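Local coordinates for RNA-binding protein 12 (Homo sapiens, PDB 2EK1) that probably binds RNA through its RNA recognition motif, a small alpha/beta domain that forms a dimer in the crystal, at residues Val27-Asp30 with Glu31-Phe35. Numbering follows the deposited sequence.
Sequences VSID and EILDF
Ser28 and Glu31 grip each other twice at the start of helix 29-35. The backbone N of Glu31 donates to Ser28 OG over 3.0 Å in a nearly straight bond (171°), while Ser28 N returns a bond to Glu31 OE2 at 3.1 Å. This second bond is more bent, and the donor stands above the carboxylate plane rather than within it. Ser28 OG, turned back between its own backbone N and carbonyl carbon (chi1 68°), faces the first turn, and the Glu31 chain, extended beyond CG, runs alongside it to bring the carboxylate back to the N-cap. The exchange is a capping box, here opening the first helix of the RNA recognition motif, which lies against one face of the antiparallel sheet. Deeper in the turn, Ser28 O accepts from Ile32 N (3.1 Å); Ile32 N also makes a weak bond to Ile29 O, whose main donor is Leu33 N at 2.9 Å. Asp34 N closes on Asp30 O, and Phe35 N on Glu31 O, continuing the helical ladder. Val27 CG2 lies 3.8 Å from CG1 of the buried Ile32, the two side chains meeting at about a right angle. Ile32 also touches Met23 and Val46, Val27 reaches Ile82 of strand 81-82, and Ile29 packs on Tyr50 of the second subunit.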
ATOM      1  N   VAL A  27       0.338  14.174   4.589  1.00 22.49           N
ATOM      2  CA  VAL A  27      -0.967  13.699   4.246  1.00 21.40           C
ATOM      3  C   VAL A  27      -1.575  12.712   5.307  1.00 20.30           C
ATOM      4  O   VAL A  27      -0.861  11.949   5.958  1.00 20.05           O
ATOM      5  CB  VAL A  27      -0.965  13.045   2.807  1.00 22.08           C
ATOM      6  CG1 VAL A  27      -0.276  11.710   2.821  1.00 23.68           C
ATOM      7  CG2 VAL A  27      -2.378  12.904   2.263  1.00 23.02           C
ATOM      8  N   SER A  28      -2.888  12.727   5.460  1.00 17.22           N
ATOM      9  CA  SER A  28      -3.510  11.797   6.363  1.00 20.98           C
ATOM     10  C   SER A  28      -4.461  10.916   5.584  1.00 19.05           C
ATOM     11  O   SER A  28      -4.869  11.286   4.494  1.00 19.55           O
ATOM     12  CB  SER A  28      -4.319  12.607   7.370  1.00 21.41           C
ATOM     13  OG  SER A  28      -5.397  13.199   6.658  1.00 21.18           O
ATOM     14  N   ILE A  29      -4.875   9.787   6.171  1.00 18.22           N
ATOM     15  CA  ILE A  29      -5.873   8.960   5.553  1.00 18.52           C
ATOM     16  C   ILE A  29      -7.134   9.828   5.273  1.00 21.14           C
ATOM     17  O   ILE A  29      -7.702   9.737   4.190  1.00 19.59           O
ATOM     18  CB  ILE A  29      -6.271   7.863   6.474  1.00 19.02           C
ATOM     19  CG1 ILE A  29      -4.956   7.150   6.875  1.00 19.70           C
ATOM     20  CG2 ILE A  29      -7.346   6.919   5.850  1.00 19.82           C
ATOM     21  CD1 ILE A  29      -4.182   6.563   5.703  1.00 18.86           C
ATOM     22  N   ASP A  30      -7.522  10.712   6.188  1.00 22.52           N
ATOM     23  CA  ASP A  30      -8.729  11.531   5.917  1.00 25.11           C
ATOM     24  C   ASP A  30      -8.601  12.409   4.661  1.00 24.57           C
ATOM     25  O   ASP A  30      -9.522  12.475   3.883  1.00 25.92           O
ATOM     26  CB  ASP A  30      -9.071  12.376   7.143  1.00 29.50           C
ATOM     27  CG  ASP A  30      -9.668  11.530   8.236  1.00 35.28           C
ATOM     28  OD1 ASP A  30     -10.595  10.744   7.923  1.00 38.21           O
ATOM     29  OD2 ASP A  30      -9.210  11.625   9.391  1.00 39.96           O
ATOM     30  N   GLU A  31      -7.468  13.081   4.510  1.00 22.20           N
ATOM     31  CA  GLU A  31      -7.194  13.913   3.346  1.00 24.31           C
ATOM     32  C   GLU A  31      -7.241  13.114   2.068  1.00 25.13           C
ATOM     33  O   GLU A  31      -7.659  13.663   1.017  1.00 24.48           O
ATOM     34  CB  GLU A  31      -5.839  14.632   3.480  1.00 25.25           C
ATOM     35  CG  GLU A  31      -5.853  15.700   4.607  1.00 27.82           C
ATOM     36  CD  GLU A  31      -4.457  16.261   4.940  1.00 31.23           C
ATOM     37  OE1 GLU A  31      -4.402  17.352   5.562  1.00 32.22           O
ATOM     38  OE2 GLU A  31      -3.424  15.626   4.626  1.00 30.50           O
ATOM     39  N   ILE A  32      -6.845  11.824   2.136  1.00 22.67           N
ATOM     40  CA  ILE A  32      -6.909  10.994   0.956  1.00 21.76           C
ATOM     41  C   ILE A  32      -8.340  10.686   0.655  1.00 22.90           C
ATOM     42  O   ILE A  32      -8.797  10.721  -0.536  1.00 23.54           O
ATOM     43  CB  ILE A  32      -6.070   9.677   1.138  1.00 19.36           C
ATOM     44  CG1 ILE A  32      -4.547  10.019   1.087  1.00 19.27           C
ATOM     45  CG2 ILE A  32      -6.341   8.739   0.000  1.00 21.63           C
ATOM     46  CD1 ILE A  32      -3.652   8.916   1.499  1.00 15.22           C
ATOM     47  N   LEU A  33      -9.075  10.323   1.708  1.00 22.72           N
ATOM     48  CA  LEU A  33     -10.488  10.027   1.557  1.00 24.66           C
ATOM     49  C   LEU A  33     -11.173  11.313   1.080  1.00 24.63           C
ATOM     50  O   LEU A  33     -11.882  11.271   0.177  1.00 27.17           O
ATOM     51  CB  LEU A  33     -11.135   9.456   2.893  1.00 25.34           C
ATOM     52  CG  LEU A  33     -10.548   8.034   3.240  1.00 27.18           C
ATOM     53  CD1 LEU A  33     -11.425   7.342   4.338  1.00 29.28           C
ATOM     54  CD2 LEU A  33     -10.534   7.119   2.125  1.00 24.44           C
ATOM     55  N   ASP A  34     -10.913  12.464   1.658  1.00 28.97           N
ATOM     56  CA  ASP A  34     -11.529  13.711   1.161  1.00 29.04           C
ATOM     57  C   ASP A  34     -11.172  13.919  -0.322  1.00 28.60           C
ATOM     58  O   ASP A  34     -12.040  14.193  -1.106  1.00 28.58           O
ATOM     59  CB  ASP A  34     -11.048  14.930   1.950  1.00 31.64           C
ATOM     60  CG  ASP A  34     -11.634  15.016   3.367  1.00 36.40           C
ATOM     61  OD1 ASP A  34     -12.454  14.133   3.753  1.00 37.09           O
ATOM     62  OD2 ASP A  34     -11.232  15.972   4.108  1.00 40.14           O
ATOM     63  N   PHE A  35      -9.909  13.776  -0.719  1.00 27.19           N
ATOM     64  CA  PHE A  35      -9.537  13.958  -2.129  1.00 23.76           C
ATOM     65  C   PHE A  35     -10.444  13.119  -3.047  1.00 24.70           C
ATOM     66  O   PHE A  35     -10.826  13.567  -4.130  1.00 23.23           O
ATOM     67  CB  PHE A  35      -8.071  13.530  -2.336  1.00 22.58           C
ATOM     68  CG  PHE A  35      -7.549  13.747  -3.745  1.00 19.29           C
ATOM     69  CD1 PHE A  35      -7.096  14.968  -4.127  1.00 19.30           C
ATOM     70  CD2 PHE A  35      -7.455  12.684  -4.658  1.00 20.45           C
ATOM     71  CE1 PHE A  35      -6.552  15.156  -5.413  1.00 21.04           C
ATOM     72  CE2 PHE A  35      -6.911  12.855  -5.928  1.00 19.55           C
ATOM     73  CZ  PHE A  35      -6.459  14.117  -6.304  1.00 19.60           C
TER